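Beta-galactosidase/beta-glucuronidase (Faecalibacterium prausnitzii L2-6, PDB 6MVF) binds FMN and probably hydrolyses beta-glucuronides as a glycoside hydrolase of family 2. Local coordinates at residues 474-488 / 521-533. Numbering follows the deposited sequence.
Sequences HAENPDICLGISEYG and FEDRPWIWASHVW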
loop_
_atom_site.group_PDB
_atom_site.type_symbol
_atom_site.label_atom_id
_atom_site.label_comp_id
_atom_site.label_asym_id
_atom_site.label_seq_id
_atom_site.Cartn_x
_atom_site.Cartn_y
_atom_site.Cartn_z
ATOM N N HIS A 474 53.205 -8.896 3.356
ATOM C CA HIS A 474 52.933 -9.682 2.158
ATOM C C HIS A 474 54.208 -10.330 1.634
ATOM O O HIS A 474 54.193 -11.487 1.203
ATOM C CB HIS A 474 52.284 -8.787 1.090
ATOM C CG HIS A 474 51.893 -9.512 -0.172
ATOM N ND1 HIS A 474 51.161 -10.684 -0.173
ATOM C CD2 HIS A 474 52.119 -9.214 -1.478
ATOM C CE1 HIS A 474 50.961 -11.078 -1.418
ATOM N NE2 HIS A 474 51.535 -10.208 -2.230
ATOM N N ALA A 475 55.328 -9.601 1.682
ATOM C CA ALA A 475 56.583 -10.136 1.160
ATOM C C ALA A 475 57.130 -11.228 2.062
ATOM O O ALA A 475 57.652 -12.233 1.571
ATOM C CB ALA A 475 57.609 -9.018 0.979
ATOM N N GLU A 476 56.978 -11.072 3.378
ATOM C CA GLU A 476 57.447 -12.071 4.333
ATOM C C GLU A 476 56.511 -13.261 4.487
ATOM O O GLU A 476 56.917 -14.273 5.072
ATOM C CB GLU A 476 57.639 -11.449 5.712
ATOM C CG GLU A 476 58.854 -10.552 5.815
ATOM C CD GLU A 476 58.899 -9.814 7.137
ATOM O OE1 GLU A 476 59.749 -8.902 7.280
ATOM O OE2 GLU A 476 58.072 -10.145 8.027
ATOM N N ASN A 477 55.264 -13.157 4.025
ATOM C CA ASN A 477 54.294 -14.249 4.151
ATOM C C ASN A 477 53.536 -14.426 2.842
ATOM O O ASN A 477 52.311 -14.316 2.803
ATOM C CB ASN A 477 53.321 -13.988 5.298
ATOM C CG ASN A 477 54.014 -13.707 6.602
ATOM O OD1 ASN A 477 54.390 -14.631 7.322
ATOM N ND2 ASN A 477 54.151 -12.423 6.940
ATOM N N PRO A 478 54.237 -14.742 1.748
ATOM C CA PRO A 478 53.556 -14.856 0.447
ATOM C C PRO A 478 52.557 -16.007 0.356
ATOM O O PRO A 478 51.971 -16.206 -0.716
ATOM C CB PRO A 478 54.720 -15.069 -0.526
ATOM C CG PRO A 478 55.726 -15.805 0.295
ATOM C CD PRO A 478 55.639 -15.188 1.671
ATOM N N ASP A 479 52.357 -16.779 1.427
ATOM C CA ASP A 479 51.386 -17.865 1.463
ATOM C C ASP A 479 50.121 -17.498 2.232
ATOM O O ASP A 479 49.181 -18.301 2.278
ATOM C CB ASP A 479 52.020 -19.127 2.078
ATOM C CG ASP A 479 52.425 -18.946 3.561
ATOM O OD1 ASP A 479 52.921 -17.855 3.952
ATOM O OD2 ASP A 479 52.260 -19.923 4.335
ATOM N N ILE A 480 50.081 -16.316 2.845
ATOM C CA ILE A 480 48.937 -15.878 3.633
ATOM C C ILE A 480 48.124 -14.889 2.805
ATOM O O ILE A 480 48.689 -14.002 2.153
ATOM C CB ILE A 480 49.379 -15.258 4.971
ATOM C CG1 ILE A 480 50.104 -16.299 5.831
ATOM C CG2 ILE A 480 48.172 -14.701 5.721
ATOM C CD1 ILE A 480 50.312 -15.895 7.297
ATOM N N CYS A 481 46.802 -15.065 2.806
ATOM C CA CYS A 481 45.890 -14.097 2.216
ATOM C C CYS A 481 45.648 -13.009 3.244
ATOM O O CYS A 481 45.007 -13.257 4.265
ATOM C CB CYS A 481 44.576 -14.756 1.817
ATOM S SG CYS A 481 44.740 -16.189 0.747
ATOM N N LEU A 482 46.169 -11.811 2.983
ATOM C CA LEU A 482 46.086 -10.691 3.908
ATOM C C LEU A 482 44.915 -9.781 3.540
ATOM O O LEU A 482 44.755 -9.393 2.374
ATOM C CB LEU A 482 47.389 -9.890 3.917
ATOM C CG LEU A 482 47.350 -8.668 4.828
ATOM C CD1 LEU A 482 47.299 -9.124 6.271
ATOM C CD2 LEU A 482 48.507 -7.692 4.591
ATOM N N GLY A 483 44.087 -9.468 4.540
ATOM C CA GLY A 483 43.139 -8.384 4.438
ATOM C C GLY A 483 43.294 -7.456 5.629
ATOM O O GLY A 483 44.055 -7.734 6.557
ATOM N N ILE A 484 42.570 -6.340 5.585
ATOM C CA ILE A 484 42.540 -5.393 6.695
ATOM C C ILE A 484 41.105 -5.325 7.204
ATOM O O ILE A 484 40.239 -4.703 6.569
ATOM C CB ILE A 484 43.076 -4.005 6.299
ATOM C CG1 ILE A 484 44.555 -4.112 5.902
ATOM C CG2 ILE A 484 42.896 -2.995 7.444
ATOM C CD1 ILE A 484 45.451 -4.850 6.936
ATOM N N SER A 485 40.855 -5.967 8.352
ATOM C CA SER A 485 39.501 -6.079 8.886
ATOM C C SER A 485 39.039 -4.836 9.632
ATOM O O SER A 485 37.833 -4.675 9.831
ATOM C CB SER A 485 39.397 -7.299 9.806
ATOM O OG SER A 485 40.532 -7.397 10.657
ATOM N N GLU A 486 39.963 -3.996 10.105
ATOM C CA GLU A 486 39.647 -2.680 10.650
ATOM C C GLU A 486 40.790 -1.744 10.328
ATOM O O GLU A 486 41.963 -2.112 10.455
ATOM C CB GLU A 486 39.448 -2.630 12.177
ATOM C CG GLU A 486 38.472 -3.603 12.767
ATOM C CD GLU A 486 38.278 -3.398 14.262
ATOM O OE1 GLU A 486 38.817 -2.401 14.812
ATOM O OE2 GLU A 486 37.580 -4.238 14.888
ATOM N N TYR A 487 40.419 -0.546 9.902
ATOM C CA TYR A 487 41.270 0.627 9.843
ATOM C C TYR A 487 40.328 1.820 9.880
ATOM O O TYR A 487 39.164 1.709 9.491
ATOM C CB TYR A 487 42.143 0.640 8.585
ATOM C CG TYR A 487 41.397 0.864 7.290
ATOM C CD1 TYR A 487 40.797 -0.200 6.605
ATOM C CD2 TYR A 487 41.288 2.138 6.750
ATOM C CE1 TYR A 487 40.112 0.018 5.406
ATOM C CE2 TYR A 487 40.614 2.364 5.563
ATOM C CZ TYR A 487 40.032 1.308 4.893
ATOM O OH TYR A 487 39.386 1.561 3.706
ATOM N N GLY A 488 40.810 2.950 10.367
ATOM C CA GLY A 488 39.938 4.099 10.451
ATOM C C GLY A 488 40.503 5.154 11.380
ATOM O O GLY A 488 41.628 5.063 11.846
ATOM N N PHE A 521 44.520 0.672 -0.897
ATOM C CA PHE A 521 43.902 -0.616 -1.209
ATOM C C PHE A 521 43.607 -0.766 -2.689
ATOM O O PHE A 521 43.675 -1.875 -3.212
ATOM C CB PHE A 521 42.640 -0.826 -0.379
ATOM C CG PHE A 521 42.927 -0.985 1.079
ATOM C CD1 PHE A 521 43.760 -2.004 1.518
ATOM C CD2 PHE A 521 42.413 -0.095 2.005
ATOM C CE1 PHE A 521 44.061 -2.151 2.860
ATOM C CE2 PHE A 521 42.696 -0.236 3.356
ATOM C CZ PHE A 521 43.526 -1.266 3.791
ATOM N N GLU A 522 43.330 0.324 -3.388
ATOM C CA GLU A 522 43.258 0.238 -4.840
ATOM C C GLU A 522 44.611 -0.109 -5.461
ATOM O O GLU A 522 44.664 -0.715 -6.535
ATOM C CB GLU A 522 42.723 1.550 -5.423
ATOM C CG GLU A 522 42.625 1.517 -6.931
ATOM C CD GLU A 522 42.107 2.801 -7.496
ATOM O OE1 GLU A 522 42.943 3.672 -7.824
ATOM O OE2 GLU A 522 40.866 2.943 -7.598
ATOM N N ASP A 523 45.713 0.266 -4.815
ATOM C CA ASP A 523 47.019 -0.090 -5.354
ATOM C C ASP A 523 47.359 -1.559 -5.146
ATOM O O ASP A 523 48.311 -2.040 -5.765
ATOM C CB ASP A 523 48.114 0.760 -4.716
ATOM C CG ASP A 523 48.196 2.163 -5.297
ATOM O OD1 ASP A 523 47.751 2.378 -6.451
ATOM O OD2 ASP A 523 48.731 3.057 -4.595
ATOM N N ARG A 524 46.622 -2.275 -4.290
ATOM C CA ARG A 524 46.980 -3.630 -3.868
ATOM C C ARG A 524 45.789 -4.573 -3.991
ATOM O O ARG A 524 45.101 -4.859 -3.001
ATOM C CB ARG A 524 47.505 -3.622 -2.437
ATOM C CG ARG A 524 48.672 -2.692 -2.226
ATOM C CD ARG A 524 48.944 -2.474 -0.745
ATOM N NE ARG A 524 50.200 -1.770 -0.563
ATOM C CZ ARG A 524 50.362 -0.473 -0.794
ATOM N NH1 ARG A 524 49.338 0.265 -1.205
ATOM N NH2 ARG A 524 51.553 0.080 -0.622
ATOM N N PRO A 525 45.520 -5.091 -5.191
ATOM C CA PRO A 525 44.387 -6.019 -5.343
ATOM C C PRO A 525 44.573 -7.324 -4.605
ATOM O O PRO A 525 43.573 -8.002 -4.340
ATOM C CB PRO A 525 44.301 -6.238 -6.859
ATOM C CG PRO A 525 45.591 -5.745 -7.403
ATOM C CD PRO A 525 46.092 -4.691 -6.486
ATOM N N TRP A 526 45.810 -7.687 -4.244
ATOM C CA TRP A 526 46.069 -8.900 -3.470
ATOM C C TRP A 526 45.599 -8.791 -2.015
ATOM O O TRP A 526 45.629 -9.795 -1.293
ATOM C CB TRP A 526 47.564 -9.241 -3.542
ATOM C CG TRP A 526 48.461 -8.058 -3.242
ATOM C CD1 TRP A 526 49.000 -7.184 -4.146
ATOM C CD2 TRP A 526 48.899 -7.617 -1.949
ATOM N NE1 TRP A 526 49.741 -6.229 -3.499
ATOM C CE2 TRP A 526 49.703 -6.473 -2.151
ATOM C CE3 TRP A 526 48.688 -8.074 -0.648
ATOM C CZ2 TRP A 526 50.304 -5.775 -1.089
ATOM C CZ3 TRP A 526 49.284 -7.383 0.409
ATOM C CH2 TRP A 526 50.084 -6.248 0.179
ATOM N N ILE A 527 45.185 -7.607 -1.562
ATOM C CA ILE A 527 44.439 -7.482 -0.312
ATOM C C ILE A 527 43.038 -8.009 -0.586
ATOM O O ILE A 527 42.293 -7.421 -1.374
ATOM C CB ILE A 527 44.395 -6.033 0.180
ATOM C CG1 ILE A 527 45.814 -5.518 0.485
ATOM C CG2 ILE A 527 43.466 -5.918 1.396
ATOM C CD1 ILE A 527 46.410 -6.031 1.779
ATOM N N TRP A 528 42.685 -9.141 0.018
ATOM C CA TRP A 528 41.470 -9.801 -0.440
ATOM C C TRP A 528 40.233 -9.008 -0.037
ATOM O O TRP A 528 39.262 -8.958 -0.806
ATOM C CB TRP A 528 41.410 -11.258 0.055
ATOM C CG TRP A 528 41.409 -11.424 1.530
ATOM C CD1 TRP A 528 42.499 -11.481 2.344
ATOM C CD2 TRP A 528 40.262 -11.557 2.382
ATOM N NE1 TRP A 528 42.106 -11.635 3.650
ATOM C CE2 TRP A 528 40.737 -11.679 3.703
ATOM C CE3 TRP A 528 38.878 -11.576 2.156
ATOM C CZ2 TRP A 528 39.880 -11.814 4.798
ATOM C CZ3 TRP A 528 38.025 -11.727 3.234
ATOM C CH2 TRP A 528 38.526 -11.836 4.543
ATOM N N ALA A 529 40.270 -8.353 1.131
ATOM C CA ALA A 529 39.179 -7.491 1.573
ATOM C C ALA A 529 39.699 -6.482 2.590
ATOM O O ALA A 529 40.437 -6.847 3.503
ATOM C CB ALA A 529 38.033 -8.303 2.184
ATOM N N SER A 530 39.300 -5.227 2.428
ATOM C CA SER A 530 39.490 -4.173 3.412
ATOM C C SER A 530 38.129 -3.697 3.914
ATOM O O SER A 530 37.162 -3.617 3.143
ATOM C CB SER A 530 40.278 -2.991 2.819
ATOM O OG SER A 530 39.665 -2.495 1.638
ATOM N N HIS A 531 38.063 -3.372 5.207
ATOM C CA HIS A 531 36.820 -2.979 5.865
ATOM C C HIS A 531 37.064 -1.735 6.707
ATOM O O HIS A 531 37.746 -1.802 7.734
ATOM C CB HIS A 531 36.286 -4.107 6.740
ATOM C CG HIS A 531 35.852 -5.317 5.978
ATOM N ND1 HIS A 531 36.641 -6.441 5.859
ATOM C CD2 HIS A 531 34.711 -5.580 5.294
ATOM C CE1 HIS A 531 36.002 -7.348 5.141
ATOM N NE2 HIS A 531 34.830 -6.851 4.786
ATOM N N VAL A 532 36.497 -0.605 6.287
ATOM C CA VAL A 532 36.523 0.602 7.109
ATOM C C VAL A 532 35.882 0.331 8.456
ATOM O O VAL A 532 34.736 -0.132 8.539
ATOM C CB VAL A 532 35.784 1.749 6.408
ATOM C CG1 VAL A 532 35.617 2.944 7.374
ATOM C CG2 VAL A 532 36.502 2.126 5.141
ATOM N N TRP A 533 36.610 0.625 9.522
ATOM C CA TRP A 533 35.997 0.759 10.832
ATOM C C TRP A 533 35.700 2.242 10.991
ATOM O O TRP A 533 36.625 3.058 11.044
ATOM C CB TRP A 533 36.916 0.233 11.927
ATOM C CG TRP A 533 36.222 0.062 13.255
ATOM C CD1 TRP A 533 36.282 0.904 14.333
ATOM C CD2 TRP A 533 35.362 -1.011 13.634
ATOM N NE1 TRP A 533 35.523 0.407 15.364
ATOM C CE2 TRP A 533 34.942 -0.764 14.958
ATOM C CE3 TRP A 533 34.924 -2.169 12.995
ATOM C CZ2 TRP A 533 34.088 -1.620 15.639
ATOM C CZ3 TRP A 533 34.087 -3.019 13.676
ATOM C CH2 TRP A 533 33.682 -2.743 14.993
HETATM O O HOH W 1 36.308 -2.647 9.874
HETATM O O HOH W 2 37.817 -0.596 2.712
#
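The imidazole of His-474 lies flat over one face of the Trp-526 six-membered ring in an offset stack, centroids 3.8 Å apart and planes at 7°. Arg-524 CB and Ile-527 CG1 cover the opposite indole face, and Leu-482 CD2 meets the indole edge. At His-474 chi1 of -177° sets CG opposite the backbone N, and this carries the ring from the end of helix 466-476 onto the indole. With an alanine at Trp-526, the His-474 ring is likely to lose its stacking partner, and a gap to open beside Leu-482.

The Tyr-487 ring has Phe-521 CE2 over one face and Val-532 CA over the other. Its plane is tilted 50° from that of Phe-521. Ser-530 CB, from the strand of the same segment, lies over the centre of one Phe-521 face. Ile-484 CG1 reaches the edge of the Phe-521 ring at CE1, 3.7 Å away. Water 2 joins Tyr-487 OH to Ser-530 OG; Tyr-487 OH also hydrogen-bonds Tyr-571 OH. The carboxylate of Glu-486 stacks on the Trp-533 ring, with CD 3.8 Å from CE3, while its OE1 hydrogen-bonds Tyr-455 OH.

Backbone hydrogen bonds tie the two strands. Trp-528 N donates to Leu-482 O (3.1 Å), and Ile-484 N to Ala-529 O (3.0 Å). His-531 N donates to Ile-484 O (2.9 Å). Beyond the corner at Ser-485, Trp-533 N hydrogen-bonds Tyr-487 O (2.8 Å).

Strands 482-487 and 529-532 are parallel neighbours in the TIM barrel of family 2 glycoside hydrolases, linked through helix 507-522. Strand 529-532 also pairs with strand 292-300, closing the barrel.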